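Local coordinates for protein caspase-3 (Porites astreoides, PDB 6WI4) that is a caspase of the apoptotic family, probably cleaving proteins after aspartate as a cysteine protease in coral cell death, at residues A129-E134 and Y151-G156; A195-Y200 and K212-S217. One frame throughout, in Å; residues are numbered along the deposited sequence.

Interaction 1: residues A129-E134 and Y151-G156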
loop_
_atom_site.group_PDB
_atom_site.type_symbol
_atom_site.label_atom_id
_atom_site.label_comp_id
_atom_site.label_asym_id
_atom_site.label_seq_id
_atom_site.Cartn_x
_atom_site.Cartn_y
_atom_site.Cartn_z
ATOM N N ALA A 129 -0.093 -4.045 6.544
ATOM C CA ALA A 129 0.386 -3.919 7.912
ATOM C C ALA A 129 -0.807 -4.004 8.847
ATOM O O ALA A 129 -1.935 -3.671 8.472
ATOM C CB ALA A 129 1.136 -2.594 8.140
ATOM N N CYS A 130 -0.555 -4.454 10.067
ATOM C CA CYS A 130 -1.637 -4.430 11.033
ATOM C C CYS A 130 -1.982 -2.993 11.386
ATOM O O CYS A 130 -1.153 -2.085 11.281
ATOM C CB CYS A 130 -1.245 -5.219 12.274
ATOM S SG CYS A 130 -1.248 -6.986 12.005
ATOM N N GLN A 131 -3.241 -2.786 11.779
ATOM C CA GLN A 131 -3.738 -1.473 12.174
ATOM C C GLN A 131 -4.266 -1.513 13.602
ATOM O O GLN A 131 -5.087 -0.678 13.992
ATOM C CB GLN A 131 -4.806 -0.990 11.185
ATOM C CG GLN A 131 -4.233 -0.746 9.784
ATOM C CD GLN A 131 -5.279 -0.463 8.707
ATOM O OE1 GLN A 131 -5.252 -1.075 7.634
ATOM N NE2 GLN A 131 -6.177 0.481 8.969
ATOM N N GLY A 132 -3.780 -2.460 14.390
ATOM C CA GLY A 132 -4.336 -2.739 15.698
ATOM C C GLY A 132 -4.107 -4.196 16.043
ATOM O O GLY A 132 -3.362 -4.902 15.369
ATOM N N HIS A 133 -4.779 -4.643 17.103
ATOM C CA HIS A 133 -4.546 -5.999 17.582
ATOM C C HIS A 133 -5.844 -6.724 17.921
ATOM O O HIS A 133 -5.862 -7.571 18.823
ATOM C CB HIS A 133 -3.628 -5.993 18.806
ATOM C CG HIS A 133 -4.087 -5.072 19.893
ATOM N ND1 HIS A 133 -3.513 -3.839 20.114
ATOM C CD2 HIS A 133 -5.080 -5.196 20.806
ATOM C CE1 HIS A 133 -4.124 -3.247 21.125
ATOM N NE2 HIS A 133 -5.081 -4.047 21.561
ATOM N N GLU A 134 -6.937 -6.407 17.226
ATOM C CA GLU A 134 -8.185 -7.145 17.342
ATOM C C GLU A 134 -8.398 -8.034 16.123
ATOM O O GLU A 134 -8.033 -7.676 14.997
ATOM C CB GLU A 134 -9.388 -6.202 17.489
ATOM C CG GLU A 134 -9.300 -5.253 18.674
ATOM C CD GLU A 134 -9.389 -5.972 20.008
ATOM O OE1 GLU A 134 -10.053 -7.030 20.069
ATOM O OE2 GLU A 134 -8.793 -5.481 20.992
ATOM N N TYR A 151 -5.641 0.691 2.372
ATOM C CA TYR A 151 -5.252 -0.031 3.577
ATOM C C TYR A 151 -5.710 -1.483 3.519
ATOM O O TYR A 151 -6.836 -1.767 3.110
ATOM C CB TYR A 151 -5.896 0.620 4.800
ATOM C CG TYR A 151 -5.254 1.893 5.275
ATOM C CD1 TYR A 151 -4.203 1.861 6.185
ATOM C CD2 TYR A 151 -5.736 3.125 4.864
ATOM C CE1 TYR A 151 -3.643 3.027 6.670
ATOM C CE2 TYR A 151 -5.176 4.304 5.339
ATOM C CZ TYR A 151 -4.128 4.242 6.240
ATOM O OH TYR A 151 -3.559 5.398 6.725
ATOM N N SER A 152 -4.860 -2.392 4.005
ATOM C CA SER A 152 -5.198 -3.816 3.963
ATOM C C SER A 152 -6.348 -4.187 4.902
ATOM O O SER A 152 -7.045 -5.175 4.640
ATOM C CB SER A 152 -3.966 -4.667 4.292
ATOM O OG SER A 152 -3.530 -4.514 5.641
ATOM N N THR A 153 -6.557 -3.446 5.989
ATOM C CA THR A 153 -7.546 -3.833 6.997
ATOM C C THR A 153 -8.275 -2.576 7.473
ATOM O O THR A 153 -8.329 -1.564 6.768
ATOM C CB THR A 153 -6.879 -4.680 8.109
ATOM O OG1 THR A 153 -7.902 -5.260 8.934
ATOM C CG2 THR A 153 -5.913 -3.868 8.982
ATOM N N VAL A 154 -8.904 -2.661 8.644
ATOM C CA VAL A 154 -9.736 -1.602 9.214
ATOM C C VAL A 154 -9.033 -1.086 10.463
ATOM O O VAL A 154 -8.377 -1.872 11.164
ATOM C CB VAL A 154 -11.144 -2.138 9.526
ATOM C CG1 VAL A 154 -11.939 -1.175 10.426
ATOM C CG2 VAL A 154 -11.884 -2.436 8.250
ATOM N N PRO A 155 -9.096 0.211 10.769
ATOM C CA PRO A 155 -8.444 0.709 11.982
ATOM C C PRO A 155 -8.853 -0.085 13.212
ATOM O O PRO A 155 -10.043 -0.336 13.451
ATOM C CB PRO A 155 -8.919 2.165 12.058
ATOM C CG PRO A 155 -9.074 2.545 10.635
ATOM C CD PRO A 155 -9.625 1.316 9.949
ATOM N N GLY A 156 -7.846 -0.507 13.977
ATOM C CA GLY A 156 -8.029 -1.264 15.194
ATOM C C GLY A 156 -7.795 -2.752 15.061
ATOM O O GLY A 156 -7.813 -3.461 16.075
HETATM O O HOH W 1 -3.002 -2.005 6.503
HETATM O O HOH W 2 -6.510 -2.643 18.433
#
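Gln131 carries most of this contact, its side chain slotted between Tyr151, Thr153 and Pro155. With CG anti to the carbonyl carbon (chi1 -65°) and the chain extended beyond it, the amide reaches the 151-156 backbone. There Gln131 OE1 accepts the N-H of Thr153, with N to OE1 3.2 Å. A water lies within hydrogen-bonding distance of Gln131 OE1 (2.7 Å), Ala129 O and Ser152 OG, more acceptors being in reach than it has protons; Ser152 OG also bonds Ser159 OG. The packing is close here: Thr153 CG2 stands 3.5 Å from Gln131 CD, while the Tyr151 ring crosses the amide with the planes 46° apart. Gln131 NE2 lies 3.7 Å from Pro155 CD. Gly156 N donates to Gln131 O at 2.8 Å. Gly132 CA sits 3.5 Å from Gly156 C, and a side chain on Gly132 would collide there.

The opposite end is looser. His133 and Glu134 are exposed, Glu134 N makes a long 3.3 Å bond to Gly156 O, and a second water joins that oxygen to His133 N.

Cys130 points away from 151-156 and packs on an acidic side chain of the bound peptide; it belongs to the QACQG motif, whose cysteine is the nucleophile in caspases. The contact thus joins the loops that follow the parallel strands 123-128 and 147-151, with Tyr151 stacked on Phe127 and strand 156-162 continuing beyond Gly156.

Interaction 2: residues A195-Y200 and K212-S217; sequences AMVSTY and KRQVSS
Arg213 curls back over the end of helix 186-197 and hands its guanidinium edge to the carbonyls of Ser198 and Tyr200. From CB the chain sets off with Arg213 CG beside the backbone N (chi1 -45°), then bends at chi2 and again at chi3. These bends bring Arg213 CD to 3.6 Å from Tyr200 O. One atom further, Arg213 NE donates to that same Tyr200 O at 2.9 Å, a fairly straight bond (153° at the hydrogen) with the donor tilted from the carbonyl plane. Arg213 NH1 lies 2.9 Å from Ser198 O, but the 115° angle makes this bond weak, and Arg213 NH2 has a weak bond to Gly138 O. A leucine here would probably strip both carbonyls of their arginine donors and leave the turn from Val197 to Tyr200 less firmly tied to 212-217.

Beside this polar edge, Val197 CG1 rests 3.7 Å from Gln214 CG, the two side chains meeting at a slant. The Gln214 amide reaches past it to Ser152 O and Trp160 N. Ser198 CA approaches Gln214 O at 3.3 Å in a CA-H...O contact. A water takes the N-H of Gln214 and lies within hydrogen-bonding distance of Val197 O and Tyr200 O, more acceptors being in reach than it has protons.

The type I turn from Val197 to Tyr200 opens the long excursion that follows the last helix, and the segment 212-217 closes it where the edge strand 217-220 begins; by position this probably corresponds to loop L4, which borders the substrate groove in caspases.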
loop_
_atom_site.group_PDB
_atom_site.type_symbol
_atom_site.label_atom_id
_atom_site.label_comp_id
_atom_site.label_asym_id
_atom_site.label_seq_id
_atom_site.Cartn_x
_atom_site.Cartn_y
_atom_site.Cartn_z
ATOM N N ALA A 195 -14.205 -6.751 -1.622
ATOM C CA ALA A 195 -15.149 -7.860 -1.765
ATOM C C ALA A 195 -14.433 -9.197 -1.652
ATOM O O ALA A 195 -14.946 -10.134 -1.028
ATOM C CB ALA A 195 -15.885 -7.761 -3.100
ATOM N N MET A 196 -13.237 -9.288 -2.229
ATOM C CA MET A 196 -12.459 -10.523 -2.185
ATOM C C MET A 196 -11.861 -10.759 -0.799
ATOM O O MET A 196 -11.961 -11.864 -0.253
ATOM C CB MET A 196 -11.371 -10.459 -3.260
ATOM C CG MET A 196 -10.575 -11.725 -3.462
ATOM S SD MET A 196 -9.540 -11.555 -4.941
ATOM C CE MET A 196 -10.748 -11.133 -6.184
ATOM N N VAL A 197 -11.244 -9.731 -0.205
ATOM C CA VAL A 197 -10.667 -9.882 1.132
ATOM C C VAL A 197 -11.732 -10.314 2.131
ATOM O O VAL A 197 -11.467 -11.116 3.038
ATOM C CB VAL A 197 -9.972 -8.575 1.566
ATOM C CG1 VAL A 197 -9.616 -8.618 3.038
ATOM C CG2 VAL A 197 -8.709 -8.343 0.724
ATOM N N SER A 198 -12.958 -9.805 1.968
ATOM C CA SER A 198 -14.071 -10.063 2.872
ATOM C C SER A 198 -14.594 -11.494 2.790
ATOM O O SER A 198 -15.535 -11.821 3.523
ATOM C CB SER A 198 -15.199 -9.071 2.578
ATOM O OG SER A 198 -14.830 -7.760 2.990
ATOM N N THR A 199 -14.029 -12.344 1.930
ATOM C CA THR A 199 -14.427 -13.749 1.893
ATOM C C THR A 199 -13.434 -14.676 2.587
ATOM O O THR A 199 -13.787 -15.829 2.869
ATOM C CB THR A 199 -14.640 -14.218 0.445
ATOM O OG1 THR A 199 -13.399 -14.226 -0.268
ATOM C CG2 THR A 199 -15.638 -13.311 -0.276
ATOM N N TYR A 200 -12.220 -14.205 2.877
ATOM C CA TYR A 200 -11.195 -15.047 3.484
ATOM C C TYR A 200 -11.556 -15.395 4.928
ATOM O O TYR A 200 -12.164 -14.599 5.649
ATOM C CB TYR A 200 -9.840 -14.330 3.492
ATOM C CG TYR A 200 -8.994 -14.371 2.237
ATOM C CD1 TYR A 200 -9.140 -13.414 1.244
ATOM C CD2 TYR A 200 -7.983 -15.317 2.096
ATOM C CE1 TYR A 200 -8.350 -13.433 0.100
ATOM C CE2 TYR A 200 -7.185 -15.347 0.962
ATOM C CZ TYR A 200 -7.370 -14.401 -0.029
ATOM O OH TYR A 200 -6.566 -14.430 -1.150
ATOM N N LYS A 212 -10.853 -16.318 11.489
ATOM C CA LYS A 212 -11.057 -14.885 11.647
ATOM C C LYS A 212 -11.050 -14.217 10.279
ATOM O O LYS A 212 -10.632 -14.804 9.280
ATOM C CB LYS A 212 -10.000 -14.263 12.566
ATOM C CG LYS A 212 -9.931 -14.927 13.946
ATOM C CD LYS A 212 -11.259 -14.837 14.691
ATOM C CE LYS A 212 -11.057 -15.299 16.131
ATOM N NZ LYS A 212 -12.276 -15.141 16.970
ATOM N N ARG A 213 -11.553 -12.989 10.240
ATOM C CA ARG A 213 -11.968 -12.353 8.992
ATOM C C ARG A 213 -11.193 -11.057 8.764
ATOM O O ARG A 213 -10.410 -10.615 9.608
ATOM C CB ARG A 213 -13.475 -12.080 9.014
ATOM C CG ARG A 213 -14.303 -13.259 9.540
ATOM C CD ARG A 213 -14.175 -14.492 8.646
ATOM N NE ARG A 213 -14.561 -14.183 7.281
ATOM C CZ ARG A 213 -15.814 -14.073 6.849
ATOM N NH1 ARG A 213 -16.039 -13.743 5.588
ATOM N NH2 ARG A 213 -16.842 -14.295 7.667
ATOM N N GLN A 214 -11.440 -10.439 7.609
ATOM C CA GLN A 214 -10.789 -9.177 7.282
ATOM C C GLN A 214 -11.631 -8.394 6.285
ATOM O O GLN A 214 -12.352 -8.966 5.468
ATOM C CB GLN A 214 -9.386 -9.422 6.717
ATOM C CG GLN A 214 -8.520 -8.181 6.595
ATOM C CD GLN A 214 -7.081 -8.548 6.320
ATOM O OE1 GLN A 214 -6.546 -9.482 6.926
ATOM N NE2 GLN A 214 -6.442 -7.830 5.395
ATOM N N VAL A 215 -11.516 -7.066 6.376
ATOM C CA VAL A 215 -12.158 -6.102 5.492
ATOM C C VAL A 215 -11.092 -5.071 5.175
ATOM O O VAL A 215 -10.427 -4.591 6.096
ATOM C CB VAL A 215 -13.361 -5.431 6.191
ATOM C CG1 VAL A 215 -13.879 -4.257 5.413
ATOM C CG2 VAL A 215 -14.470 -6.448 6.441
ATOM N N SER A 216 -10.890 -4.757 3.894
ATOM C CA SER A 216 -9.920 -3.716 3.561
ATOM C C SER A 216 -10.642 -2.380 3.438
ATOM O O SER A 216 -11.871 -2.317 3.350
ATOM C CB SER A 216 -9.157 -4.047 2.274
ATOM O OG SER A 216 -10.022 -4.279 1.173
ATOM N N SER A 217 -9.874 -1.294 3.488
ATOM C CA SER A 217 -10.488 0.026 3.507
ATOM C C SER A 217 -9.684 0.984 2.645
ATOM O O SER A 217 -8.458 0.889 2.575
ATOM C CB SER A 217 -10.609 0.564 4.940
ATOM O OG SER A 217 -9.350 0.667 5.578
HETATM O O HOH W 3 -12.779 -11.928 5.481
#

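Overall arrangement
Interaction 1 comes first along the chain, both its segments preceding those of interaction 2, and their centres lie about 12 Å apart on the same side of the chain's centre. They meet through the neighbouring sheet strands 147-151 and 217-220, which run antiparallel and lead into or out of the two contacts; Tyr151 and Ser217 share backbone hydrogen bonding at this junction. A probable hydrogen bond from Ser217 OG to Thr153 O, 2.7 Å long, adds a direct link beside the Gln214 amide, and Ser216 CB packs against Tyr151 O. This continuity is consistent with the caspase fold, whose active-site loops are gathered at one end of the sheet.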